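Local coordinates for cadherin-related family member 2 (Homo sapiens, PDB 5CZR), which joins neighbouring microvilli of the epithelial brush border through calcium-dependent heterophilic complexes with CDHR5, and is represented here by its first two extracellular cadherin domains, at residues 13-18 and 94-99; 73-78 and 90-95; 99-104 and 130-135; 184-189 and 200-205. One frame throughout, in Å; residues are numbered along the deposited sequence.

Contact 1: 13-18 and 94-99. With CA (calcium ion), chain G; CA (calcium ion), chain F; CA (calcium ion), chain H.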
loop_
_atom_site.group_PDB
_atom_site.type_symbol
_atom_site.label_atom_id
_atom_site.label_comp_id
_atom_site.label_asym_id
_atom_site.label_seq_id
_atom_site.Cartn_x
_atom_site.Cartn_y
_atom_site.Cartn_z
ATOM N N SER A 13 -11.179 15.437 15.832
ATOM C CA SER A 13 -10.649 14.509 14.888
ATOM C C SER A 13 -10.390 13.156 15.520
ATOM O O SER A 13 -10.226 13.026 16.731
ATOM C CB SER A 13 -9.333 15.025 14.317
ATOM O OG SER A 13 -8.320 14.886 15.324
ATOM N N VAL A 14 -10.226 12.170 14.645
ATOM C CA VAL A 14 -9.788 10.856 15.062
ATOM C C VAL A 14 -8.944 10.214 13.956
ATOM O O VAL A 14 -9.196 10.432 12.764
ATOM C CB VAL A 14 -11.002 9.966 15.400
ATOM C CG1 VAL A 14 -11.858 9.706 14.157
ATOM C CG2 VAL A 14 -10.548 8.672 16.012
ATOM N N ILE A 15 -7.938 9.441 14.377
ATOM C CA ILE A 15 -7.034 8.763 13.469
ATOM C C ILE A 15 -7.336 7.300 13.515
ATOM O O ILE A 15 -7.419 6.731 14.575
ATOM C CB ILE A 15 -5.596 8.957 13.893
ATOM C CG1 ILE A 15 -5.210 10.421 13.703
ATOM C CG2 ILE A 15 -4.662 8.103 13.042
ATOM C CD1 ILE A 15 -3.894 10.795 14.370
ATOM N N LEU A 16 -7.517 6.698 12.357
ATOM C CA LEU A 16 -7.863 5.297 12.258
ATOM C C LEU A 16 -7.047 4.677 11.158
ATOM O O LEU A 16 -6.837 5.280 10.108
ATOM C CB LEU A 16 -9.344 5.108 11.948
ATOM C CG LEU A 16 -10.331 5.633 13.014
ATOM C CD1 LEU A 16 -11.776 5.608 12.517
ATOM C CD2 LEU A 16 -10.204 4.824 14.302
ATOM N N PRO A 17 -6.579 3.455 11.382
ATOM C CA PRO A 17 -5.915 2.739 10.285
ATOM C C PRO A 17 -6.875 2.217 9.223
ATOM O O PRO A 17 -7.969 1.761 9.540
ATOM C CB PRO A 17 -5.249 1.571 11.014
ATOM C CG PRO A 17 -6.159 1.307 12.165
ATOM C CD PRO A 17 -6.762 2.609 12.570
ATOM N N GLU A 18 -6.433 2.247 7.964
ATOM C CA GLU A 18 -7.288 1.866 6.833
ATOM C C GLU A 18 -7.683 0.378 6.877
ATOM O O GLU A 18 -8.695 0.016 6.307
ATOM C CB GLU A 18 -6.664 2.227 5.470
ATOM C CG GLU A 18 -5.376 1.475 5.131
ATOM C CD GLU A 18 -5.023 1.523 3.664
ATOM O OE1 GLU A 18 -3.827 1.596 3.351
ATOM O OE2 GLU A 18 -5.949 1.483 2.823
ATOM N N ILE A 94 -9.283 10.904 10.007
ATOM C CA ILE A 94 -7.974 10.831 9.310
ATOM C C ILE A 94 -7.597 9.375 9.213
ATOM O O ILE A 94 -7.419 8.707 10.245
ATOM C CB ILE A 94 -6.894 11.580 10.092
ATOM C CG1 ILE A 94 -7.234 13.054 10.114
ATOM C CG2 ILE A 94 -5.498 11.360 9.482
ATOM C CD1 ILE A 94 -6.562 13.826 11.215
ATOM N N VAL A 95 -7.587 8.872 7.988
ATOM C CA VAL A 95 -7.300 7.496 7.741
ATOM C C VAL A 95 -5.771 7.353 7.572
ATOM O O VAL A 95 -5.184 8.079 6.799
ATOM C CB VAL A 95 -8.011 7.017 6.466
ATOM C CG1 VAL A 95 -7.698 5.547 6.189
ATOM C CG2 VAL A 95 -9.514 7.212 6.569
ATOM N N GLU A 96 -5.161 6.394 8.264
ATOM C CA GLU A 96 -3.735 6.089 8.091
ATOM C C GLU A 96 -3.475 5.011 7.042
ATOM O O GLU A 96 -4.188 4.002 6.970
ATOM C CB GLU A 96 -3.104 5.652 9.394
ATOM C CG GLU A 96 -2.860 6.836 10.332
ATOM C CD GLU A 96 -1.882 6.575 11.500
ATOM O OE1 GLU A 96 -1.702 5.425 11.941
ATOM O OE2 GLU A 96 -1.317 7.558 12.032
ATOM N N ASP A 97 -2.469 5.261 6.211
ATOM C CA ASP A 97 -2.048 4.322 5.206
ATOM C C ASP A 97 -1.440 3.099 5.880
ATOM O O ASP A 97 -0.717 3.198 6.844
ATOM C CB ASP A 97 -1.045 4.976 4.262
ATOM C CG ASP A 97 -0.642 4.074 3.113
ATOM O OD1 ASP A 97 -1.509 3.373 2.518
ATOM O OD2 ASP A 97 0.578 4.049 2.813
ATOM N N ARG A 98 -1.744 1.945 5.321
ATOM C CA ARG A 98 -1.103 0.718 5.724
ATOM C C ARG A 98 -0.555 0.046 4.463
ATOM O O ARG A 98 -0.895 0.448 3.327
ATOM C CB ARG A 98 -2.107 -0.174 6.456
ATOM C CG ARG A 98 -2.586 0.360 7.821
ATOM C CD ARG A 98 -1.462 0.200 8.834
ATOM N NE ARG A 98 -1.624 0.846 10.118
ATOM C CZ ARG A 98 -1.179 2.056 10.415
ATOM N NH1 ARG A 98 -0.563 2.820 9.521
ATOM N NH2 ARG A 98 -1.386 2.517 11.605
ATOM N N ASN A 99 0.286 -0.972 4.645
ATOM C CA ASN A 99 0.929 -1.623 3.487
ATOM C C ASN A 99 0.082 -2.704 2.835
ATOM O O ASN A 99 0.387 -3.900 2.936
ATOM C CB ASN A 99 2.295 -2.160 3.860
ATOM C CG ASN A 99 3.085 -2.563 2.657
ATOM O OD1 ASN A 99 2.752 -2.166 1.547
ATOM N ND2 ASN A 99 4.167 -3.318 2.864
HETATM CA CA CA G . -2.257 1.541 1.652
HETATM CA CA CA F . -6.286 0.520 0.793
HETATM CA CA CA H . 3.074 -1.606 -0.686
HETATM O O HOH W 1 -7.968 -0.755 1.500
HETATM O O HOH W 2 -5.810 -0.503 -1.062
#

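Contact 2: 73-78 and 90-95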
loop_
_atom_site.group_PDB
_atom_site.type_symbol
_atom_site.label_atom_id
_atom_site.label_comp_id
_atom_site.label_asym_id
_atom_site.label_seq_id
_atom_site.Cartn_x
_atom_site.Cartn_y
_atom_site.Cartn_z
ATOM N N THR A 73 -9.134 11.160 4.043
ATOM C CA THR A 73 -9.821 11.778 5.151
ATOM C C THR A 73 -11.266 12.014 4.749
ATOM O O THR A 73 -11.571 12.096 3.553
ATOM C CB THR A 73 -9.291 13.164 5.509
ATOM O OG1 THR A 73 -9.577 14.034 4.412
ATOM C CG2 THR A 73 -7.793 13.140 5.801
ATOM N N PHE A 74 -12.130 12.202 5.750
ATOM C CA PHE A 74 -13.497 12.608 5.502
ATOM C C PHE A 74 -14.152 13.143 6.759
ATOM O O PHE A 74 -13.615 12.974 7.859
ATOM C CB PHE A 74 -14.318 11.470 4.900
ATOM C CG PHE A 74 -14.418 10.242 5.765
ATOM C CD1 PHE A 74 -13.467 9.252 5.694
ATOM C CD2 PHE A 74 -15.485 10.086 6.646
ATOM C CE1 PHE A 74 -13.554 8.123 6.480
ATOM C CE2 PHE A 74 -15.612 8.940 7.411
ATOM C CZ PHE A 74 -14.635 7.958 7.337
ATOM N N LYS A 75 -15.275 13.827 6.574
ATOM C CA LYS A 75 -15.947 14.471 7.680
ATOM C C LYS A 75 -17.188 13.686 8.016
ATOM O O LYS A 75 -17.863 13.193 7.136
ATOM C CB LYS A 75 -16.419 15.899 7.324
ATOM C CG LYS A 75 -15.438 16.701 6.456
ATOM C CD LYS A 75 -14.496 17.641 7.203
ATOM C CE LYS A 75 -13.443 18.241 6.263
ATOM N NZ LYS A 75 -12.535 19.112 7.053
ATOM N N VAL A 76 -17.532 13.702 9.290
ATOM C CA VAL A 76 -18.823 13.236 9.713
ATOM C C VAL A 76 -19.404 14.210 10.709
ATOM O O VAL A 76 -18.685 14.997 11.309
ATOM C CB VAL A 76 -18.743 11.825 10.357
ATOM C CG1 VAL A 76 -18.407 10.798 9.310
ATOM C CG2 VAL A 76 -17.729 11.792 11.495
ATOM N N THR A 77 -20.718 14.177 10.849
ATOM C CA THR A 77 -21.386 14.954 11.876
ATOM C C THR A 77 -21.593 14.065 13.083
ATOM O O THR A 77 -22.147 12.964 12.977
ATOM C CB THR A 77 -22.723 15.527 11.372
ATOM O OG1 THR A 77 -22.449 16.385 10.273
ATOM C CG2 THR A 77 -23.395 16.367 12.457
ATOM N N ILE A 78 -21.099 14.533 14.219
ATOM C CA ILE A 78 -21.300 13.841 15.443
ATOM C C ILE A 78 -22.301 14.592 16.299
ATOM O O ILE A 78 -22.369 15.799 16.276
ATOM C CB ILE A 78 -19.994 13.572 16.192
ATOM C CG1 ILE A 78 -19.210 14.866 16.454
ATOM C CG2 ILE A 78 -19.144 12.587 15.402
ATOM C CD1 ILE A 78 -18.065 14.678 17.445
ATOM N N GLU A 90 -18.854 18.860 13.646
ATOM C CA GLU A 90 -18.157 18.124 12.644
ATOM C C GLU A 90 -16.896 17.496 13.229
ATOM O O GLU A 90 -16.239 18.068 14.089
ATOM C CB GLU A 90 -17.979 19.069 11.485
ATOM C CG GLU A 90 -17.121 18.628 10.342
ATOM C CD GLU A 90 -17.090 19.686 9.244
ATOM O OE1 GLU A 90 -18.179 20.187 8.865
ATOM O OE2 GLU A 90 -15.976 20.058 8.803
ATOM N N MET A 91 -16.658 16.237 12.857
ATOM C CA MET A 91 -15.421 15.538 13.179
ATOM C C MET A 91 -14.673 15.159 11.896
ATOM O O MET A 91 -15.258 14.608 10.957
ATOM C CB MET A 91 -15.725 14.271 13.987
ATOM C CG MET A 91 -14.495 13.527 14.483
ATOM S SD MET A 91 -14.840 11.936 15.272
ATOM C CE MET A 91 -14.491 12.391 16.961
ATOM N N LEU A 92 -13.364 15.385 11.896
ATOM C CA LEU A 92 -12.502 14.948 10.783
ATOM C C LEU A 92 -11.970 13.532 11.043
ATOM O O LEU A 92 -11.360 13.273 12.080
ATOM C CB LEU A 92 -11.317 15.897 10.607
ATOM C CG LEU A 92 -10.333 15.558 9.473
ATOM C CD1 LEU A 92 -10.996 15.649 8.096
ATOM C CD2 LEU A 92 -9.101 16.474 9.521
ATOM N N VAL A 93 -12.250 12.613 10.131
ATOM C CA VAL A 93 -11.681 11.268 10.223
ATOM C C VAL A 93 -10.404 11.232 9.374
ATOM O O VAL A 93 -10.449 11.557 8.196
ATOM C CB VAL A 93 -12.653 10.197 9.751
ATOM C CG1 VAL A 93 -12.008 8.824 9.868
ATOM C CG2 VAL A 93 -13.924 10.229 10.588
ATOM N N ILE A 94 -9.283 10.904 10.007
ATOM C CA ILE A 94 -7.974 10.831 9.310
ATOM C C ILE A 94 -7.597 9.375 9.213
ATOM O O ILE A 94 -7.419 8.707 10.245
ATOM C CB ILE A 94 -6.894 11.580 10.092
ATOM C CG1 ILE A 94 -7.234 13.054 10.114
ATOM C CG2 ILE A 94 -5.498 11.360 9.482
ATOM C CD1 ILE A 94 -6.562 13.826 11.215
ATOM N N VAL A 95 -7.587 8.872 7.988
ATOM C CA VAL A 95 -7.300 7.496 7.741
ATOM C C VAL A 95 -5.771 7.353 7.572
ATOM O O VAL A 95 -5.184 8.079 6.799
ATOM C CB VAL A 95 -8.011 7.017 6.466
ATOM C CG1 VAL A 95 -7.698 5.547 6.189
ATOM C CG2 VAL A 95 -9.514 7.212 6.569
#

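Contact 3: 99-104 and 130-135. With CA (calcium ion), chain H; CA (calcium ion), chain G; CA (calcium ion), chain F.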
loop_
_atom_site.group_PDB
_atom_site.type_symbol
_atom_site.label_atom_id
_atom_site.label_comp_id
_atom_site.label_asym_id
_atom_site.label_seq_id
_atom_site.Cartn_x
_atom_site.Cartn_y
_atom_site.Cartn_z
ATOM N N ASN A 99 0.286 -0.972 4.645
ATOM C CA ASN A 99 0.929 -1.623 3.487
ATOM C C ASN A 99 0.082 -2.704 2.835
ATOM O O ASN A 99 0.387 -3.900 2.936
ATOM C CB ASN A 99 2.295 -2.160 3.860
ATOM C CG ASN A 99 3.085 -2.563 2.657
ATOM O OD1 ASN A 99 2.752 -2.166 1.547
ATOM N ND2 ASN A 99 4.167 -3.318 2.864
ATOM N N ASP A 100 -0.975 -2.283 2.154
ATOM C CA ASP A 100 -1.967 -3.198 1.595
ATOM C C ASP A 100 -1.927 -3.314 0.054
ATOM O O ASP A 100 -2.785 -3.985 -0.536
ATOM C CB ASP A 100 -3.372 -2.782 2.032
ATOM C CG ASP A 100 -3.762 -1.402 1.548
ATOM O OD1 ASP A 100 -2.887 -0.613 1.062
ATOM O OD2 ASP A 100 -4.967 -1.106 1.638
ATOM N N ASN A 101 -0.932 -2.684 -0.573
ATOM C CA ASN A 101 -0.678 -2.858 -1.980
ATOM C C ASN A 101 0.722 -3.390 -2.250
ATOM O O ASN A 101 1.687 -3.163 -1.487
ATOM C CB ASN A 101 -0.847 -1.526 -2.687
ATOM C CG ASN A 101 -2.278 -1.055 -2.698
ATOM O OD1 ASN A 101 -3.035 -1.430 -3.566
ATOM N ND2 ASN A 101 -2.665 -0.291 -1.692
ATOM N N ALA A 102 0.818 -4.116 -3.349
ATOM C CA ALA A 102 2.065 -4.704 -3.799
ATOM C C ALA A 102 2.568 -3.903 -5.014
ATOM O O ALA A 102 1.778 -3.299 -5.726
ATOM C CB ALA A 102 1.822 -6.154 -4.191
ATOM N N PRO A 103 3.870 -3.936 -5.284
ATOM C CA PRO A 103 4.297 -3.391 -6.556
ATOM C C PRO A 103 3.691 -4.122 -7.776
ATOM O O PRO A 103 3.549 -5.337 -7.767
ATOM C CB PRO A 103 5.806 -3.566 -6.518
ATOM C CG PRO A 103 6.140 -3.659 -5.061
ATOM C CD PRO A 103 4.995 -4.420 -4.472
ATOM N N VAL A 104 3.339 -3.349 -8.808
ATOM C CA VAL A 104 2.724 -3.856 -10.033
ATOM C C VAL A 104 3.623 -3.400 -11.214
ATOM O O VAL A 104 3.891 -2.219 -11.391
ATOM C CB VAL A 104 1.272 -3.290 -10.199
ATOM C CG1 VAL A 104 0.643 -3.664 -11.552
ATOM C CG2 VAL A 104 0.360 -3.741 -9.054
ATOM N N VAL A 130 5.276 -0.114 -9.914
ATOM C CA VAL A 130 4.745 0.939 -9.066
ATOM C C VAL A 130 3.887 0.383 -7.916
ATOM O O VAL A 130 3.123 -0.567 -8.087
ATOM C CB VAL A 130 3.935 1.938 -9.912
ATOM C CG1 VAL A 130 3.376 3.054 -9.033
ATOM C CG2 VAL A 130 4.858 2.537 -10.955
ATOM N N ASP A 131 4.061 0.966 -6.740
ATOM C CA ASP A 131 3.318 0.581 -5.540
ATOM C C ASP A 131 2.579 1.805 -5.032
ATOM O O ASP A 131 3.198 2.827 -4.760
ATOM C CB ASP A 131 4.313 0.094 -4.509
ATOM C CG ASP A 131 3.658 -0.533 -3.293
ATOM O OD1 ASP A 131 2.865 0.135 -2.602
ATOM O OD2 ASP A 131 4.041 -1.675 -2.967
ATOM N N LYS A 132 1.274 1.694 -4.870
ATOM C CA LYS A 132 0.428 2.820 -4.444
ATOM C C LYS A 132 0.647 3.366 -3.036
ATOM O O LYS A 132 0.278 4.506 -2.747
ATOM C CB LYS A 132 -1.033 2.408 -4.525
ATOM C CG LYS A 132 -1.530 2.169 -5.933
ATOM C CD LYS A 132 -2.821 1.372 -5.909
ATOM C CE LYS A 132 -3.312 1.094 -7.323
ATOM N NZ LYS A 132 -4.742 0.692 -7.236
ATOM N N ASP A 133 1.211 2.566 -2.149
ATOM C CA ASP A 133 1.313 2.957 -0.757
ATOM C C ASP A 133 2.290 4.103 -0.577
ATOM O O ASP A 133 3.036 4.414 -1.483
ATOM C CB ASP A 133 1.676 1.752 0.108
ATOM C CG ASP A 133 0.600 0.671 0.073
ATOM O OD1 ASP A 133 -0.592 1.000 0.204
ATOM O OD2 ASP A 133 0.930 -0.515 -0.115
ATOM N N MET A 134 2.219 4.766 0.576
ATOM C CA MET A 134 3.088 5.887 0.951
ATOM C C MET A 134 4.379 5.415 1.648
ATOM O O MET A 134 4.431 4.334 2.210
ATOM C CB MET A 134 2.329 6.841 1.892
ATOM C CG MET A 134 1.074 7.487 1.280
ATOM S SD MET A 134 1.479 8.493 -0.182
ATOM C CE MET A 134 -0.119 9.165 -0.557
ATOM N N GLY A 135 5.401 6.261 1.610
ATOM C CA GLY A 135 6.637 6.049 2.362
ATOM C C GLY A 135 7.331 4.779 1.927
ATOM O O GLY A 135 7.293 4.419 0.742
HETATM CA CA CA H . 3.074 -1.606 -0.686
HETATM CA CA CA G . -2.257 1.541 1.652
HETATM CA CA CA F . -6.286 0.520 0.793
HETATM O O HOH W 2 -5.810 -0.503 -1.062
HETATM O O HOH W 3 0.065 -1.057 -6.171
HETATM O O HOH W 1 -7.968 -0.755 1.500
#

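Contact 4: 184-189 and 200-205. With CA (calcium ion), chain H.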
loop_
_atom_site.group_PDB
_atom_site.type_symbol
_atom_site.label_atom_id
_atom_site.label_comp_id
_atom_site.label_asym_id
_atom_site.label_seq_id
_atom_site.Cartn_x
_atom_site.Cartn_y
_atom_site.Cartn_z
ATOM N N GLU A 184 13.840 -14.214 -14.292
ATOM C CA GLU A 184 12.675 -14.043 -13.490
ATOM C C GLU A 184 12.935 -12.845 -12.602
ATOM O O GLU A 184 13.938 -12.796 -11.911
ATOM C CB GLU A 184 12.393 -15.276 -12.644
ATOM C CG GLU A 184 11.091 -15.161 -11.868
ATOM C CD GLU A 184 10.872 -16.285 -10.877
ATOM O OE1 GLU A 184 11.242 -17.425 -11.175
ATOM O OE2 GLU A 184 10.342 -16.026 -9.784
ATOM N N LEU A 185 12.043 -11.865 -12.658
ATOM C CA LEU A 185 12.205 -10.637 -11.888
ATOM C C LEU A 185 11.098 -10.529 -10.856
ATOM O O LEU A 185 9.949 -10.965 -11.077
ATOM C CB LEU A 185 12.177 -9.415 -12.817
ATOM C CG LEU A 185 13.061 -9.483 -14.063
ATOM C CD1 LEU A 185 12.731 -8.371 -15.029
ATOM C CD2 LEU A 185 14.541 -9.466 -13.694
ATOM N N LYS A 186 11.431 -9.875 -9.762
ATOM C CA LYS A 186 10.477 -9.575 -8.711
ATOM C C LYS A 186 10.672 -8.101 -8.276
ATOM O O LYS A 186 11.779 -7.543 -8.360
ATOM C CB LYS A 186 10.736 -10.504 -7.543
ATOM C CG LYS A 186 9.605 -10.608 -6.559
ATOM C CD LYS A 186 9.823 -11.570 -5.355
ATOM C CE LYS A 186 8.548 -12.398 -4.992
ATOM N NZ LYS A 186 8.629 -13.226 -3.748
ATOM N N ALA A 187 9.578 -7.483 -7.848
ATOM C CA ALA A 187 9.609 -6.191 -7.210
ATOM C C ALA A 187 8.916 -6.277 -5.854
ATOM O O ALA A 187 7.800 -6.773 -5.778
ATOM C CB ALA A 187 8.910 -5.166 -8.099
ATOM N N CYS A 188 9.549 -5.735 -4.818
ATOM C CA CYS A 188 8.985 -5.730 -3.465
ATOM C C CYS A 188 9.033 -4.317 -2.886
ATOM O O CYS A 188 9.891 -3.512 -3.286
ATOM C CB CYS A 188 9.754 -6.705 -2.543
ATOM S SG CYS A 188 9.799 -8.437 -3.088
ATOM N N ASP A 189 8.160 -4.006 -1.925
ATOM C CA ASP A 189 8.277 -2.726 -1.215
ATOM C C ASP A 189 9.264 -2.904 -0.088
ATOM O O ASP A 189 9.733 -4.007 0.122
ATOM C CB ASP A 189 6.925 -2.138 -0.755
ATOM C CG ASP A 189 6.106 -3.083 0.105
ATOM O OD1 ASP A 189 6.682 -3.764 1.008
ATOM O OD2 ASP A 189 4.878 -3.165 -0.097
ATOM N N ILE A 200 5.897 -7.069 4.264
ATOM C CA ILE A 200 6.537 -6.702 2.996
ATOM C C ILE A 200 5.755 -7.315 1.837
ATOM O O ILE A 200 5.547 -8.542 1.811
ATOM C CB ILE A 200 8.032 -7.189 2.929
ATOM C CG1 ILE A 200 8.929 -6.369 3.868
ATOM C CG2 ILE A 200 8.598 -7.077 1.522
ATOM C CD1 ILE A 200 10.233 -7.059 4.209
ATOM N N GLN A 201 5.378 -6.477 0.861
ATOM C CA GLN A 201 4.581 -6.941 -0.288
ATOM C C GLN A 201 5.430 -7.082 -1.513
ATOM O O GLN A 201 6.269 -6.226 -1.774
ATOM C CB GLN A 201 3.424 -5.982 -0.609
ATOM C CG GLN A 201 2.522 -5.667 0.565
ATOM C CD GLN A 201 1.417 -6.705 0.753
ATOM O OE1 GLN A 201 1.436 -7.765 0.150
ATOM N NE2 GLN A 201 0.444 -6.385 1.598
ATOM N N CYS A 202 5.213 -8.153 -2.275
ATOM C CA CYS A 202 5.994 -8.422 -3.471
ATOM C C CYS A 202 5.063 -8.604 -4.638
ATOM O O CYS A 202 3.963 -9.113 -4.477
ATOM C CB CYS A 202 6.884 -9.668 -3.285
ATOM S SG CYS A 202 8.215 -9.439 -2.062
ATOM N N SER A 203 5.493 -8.170 -5.817
ATOM C CA SER A 203 4.761 -8.427 -7.051
ATOM C C SER A 203 4.637 -9.903 -7.361
ATOM O O SER A 203 5.417 -10.724 -6.876
ATOM C CB SER A 203 5.493 -7.783 -8.245
ATOM O OG SER A 203 6.679 -8.481 -8.556
ATOM N N LEU A 204 3.721 -10.205 -8.263
ATOM C CA LEU A 204 3.797 -11.416 -9.059
ATOM C C LEU A 204 5.144 -11.460 -9.812
ATOM O O LEU A 204 5.730 -10.417 -10.125
ATOM C CB LEU A 204 2.670 -11.416 -10.082
ATOM C CG LEU A 204 1.228 -11.460 -9.536
ATOM C CD1 LEU A 204 0.256 -10.830 -10.548
ATOM C CD2 LEU A 204 0.820 -12.898 -9.180
ATOM N N PRO A 205 5.673 -12.664 -10.067
ATOM C CA PRO A 205 6.896 -12.764 -10.857
ATOM C C PRO A 205 6.666 -12.368 -12.322
ATOM O O PRO A 205 5.583 -12.600 -12.855
ATOM C CB PRO A 205 7.250 -14.230 -10.769
ATOM C CG PRO A 205 5.923 -14.920 -10.530
ATOM C CD PRO A 205 5.145 -13.984 -9.669
HETATM CA CA CA H . 3.074 -1.606 -0.686
#

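Contact 1: 13-18 and 94-99
Ile94 enters the contact by giving its N-H to Val14 O, and its own carbonyl takes the N-H of Leu16, in the parallel pairing of strand 86-96 with edge strand 13-17. Ile94 CB meets Ile15 CG1 at 4.1 Å. Val95 points to the other face of the sheet, where its CG1 lies 3.6 Å from Glu18 CB. Glu96 donates to Leu16 O and accepts from Glu18 N; its side chain lies across Ile15, Glu96 CG 3.5 Å from Ile15 CG2. At Asp97 the strand has ended: OD1 binds a calcium ion, while OD2 is taken by the backbone N of Met134. Arg98 N reaches Glu18 OE1 at 2.9 Å on the anti lone pair, nearly straight at 170°. Bent at chi2 (-74°), the Arg98 chain brings NE to 3.8 Å from Pro17 CB and NH2 into a salt bridge with Glu96 OE1. Asn99 binds a further calcium ion. Glu18 bridges two ions, OE1 2.3 Å from the one Asp97 OD1 binds and OE2 on another. Glu18 OE1, Asp97 OD1 and the backbone O of Arg98 share one metal; without it they would probably repel one another, consistent with calcium ordering this end of the domain.

Contact 2: 73-78 and 90-95
Phe74 lays its ring flat against Val93, the two side chains pointing the same way from neighbouring strands of the hairpin 73-81/86-96. With CG set between the backbone N and the carbonyl carbon (chi1 60°), the ring swings over its partner: Val93 CB stands 3.9 Å from the ring centroid and 11° off the normal, a CH-pi contact over the face. Both valine methyls lie on that same face, Val93 CG1 3.7 Å from Phe74 CZ and CG2 near CE2. Along this buried face Val76 lies beside Met91, its CG2 4.0 Å from the methionine CB, and Ile78 CG2 reaches that same CB from an oblique direction. Met91 runs out extended to SD before bending, and packs beyond the hairpin on Phe27. Lys75, on the outer face, turns sharply at chi2 (-96°), bringing CD to 3.3 Å from Glu90 OE2, yet Lys75 NZ stays 4.0 Å from Glu90 OE2, a long salt bridge. Phe74 and Val93 exchange two backbone bonds, as do Val76 and Met91. The pairing thus combines four backbone hydrogen bonds with an apolar inner face, which Phe50 extends by stacking on Phe74; the long charge pair probably adds little.

Contact 3: 99-104 and 130-135
Asp133 sits at the tight end of this contact, its carboxylate shared between two calcium ions and two N-H groups of Asn101. OD2 binds one ion at 2.5 Å and accepts the backbone N-H of Asn101 on its syn lone pair; OD1 binds a second ion at 2.3 Å and is met from above the carboxylate plane by Asn101 ND2, 3.1 Å away. Asp100 OD1 joins that second ion, its carboxylate plane turned 29° from that of Asp133, and its OD2 reaches a third. Asn99 meets Asp133 nearly at a right angle, amide and carboxylate planes 87° apart, with OD1 on the ion that Asp133 OD2 holds; its amide also has a polar partner in Thr199. Asp131 grips this ion with both oxygens, at 2.6 Å for OD1 and 2.5 Å for OD2. Its OD1 also accepts from Asp133 N, an Asx turn that ties Asp131 to Asp133, two ligands of the same ion. The ions presumably balance this dense carboxylate charge.

The solvent side is looser. Lys132 lies extended and exposed, Lys132 CD no nearer than 3.7 Å to Asn101 OD1, and a water links Ala102 O with Lys132 N. The regular end differs: Val104 and Val130, exposed, exchange two backbone bonds. With Asp100 and Asp133 bridging ions and Glu18 and Glu69 helping complete it, this is the classical three-calcium site between cadherin domains.

Contact 4: 184-189 and 200-205
Cys188 and Cys202 are covalently joined, SG to SG at 2.1 Å, from facing positions whose CA atoms lie only 4.0 Å apart. Each sulfur stands anti to its own carbonyl carbon, and the disulfide torsion of 104° completes the short bridge between the two backbones. Lys186, on the same side of strand 180-189, brings its CE to 3.6 Å from Cys202 CB.

Asp189 and Gln201 lie side by side and point the same way, with carboxylate and amide planes 84° apart. Gln201 CB packs 3.2 Å from Asp189 OD2, while its chain bends at chi2 and carries NE2 off to the backbone oxygen of Asn99 in the linker. The two aspartate oxygens divide their work: OD2 binds a calcium ion at 2.5 Å, whereas OD1 accepts Gln201 N from above the carboxylate plane. In return, Asp189 N donates to Gln201 O.

Ser203 turns toward the strand. Its OG takes the N-H of Ala187 at 3.1 Å and donates a hydrogen bond to Leu204 O, and Ser203 N bonds to Ala187 O. At the far end Glu184 runs alongside Pro205, Glu184 OE2 3.7 Å from Pro205 CB.

A hydroxyl and a carboxylate thus accept two of the cross-segment N-H bonds here, in place of backbone carbonyls. Together with the disulfide they tether the irregular segment 200-205 to the strand, and the bond from Gln201 N to Asp189 OD1 probably steadies the carboxylate whose OD2 binds calcium.

How the contacts relate
The contacts follow one another along an elongated two-domain rod. Contacts 1 and 2, with centres about 11 Å apart, belong to one sheet of the first cadherin domain and share Ile94 and Val95 on strand 86-96, flanked by strands 13-17 and 73-81. Asn99 then carries the chain from contact 1 into contact 3, about 16 Å away, centre to centre, where the linker meets the second domain. Contact 4 lies in that second domain, its centre about 11 Å from that of contact 3 and about 35 Å from that of contact 2. Contacts 1, 3 and 4 all reach the same calcium ion, and 1 and 3 share two more, so the first domain's sheet is coupled through metal to the second, consistent with calcium-dependent adhesion.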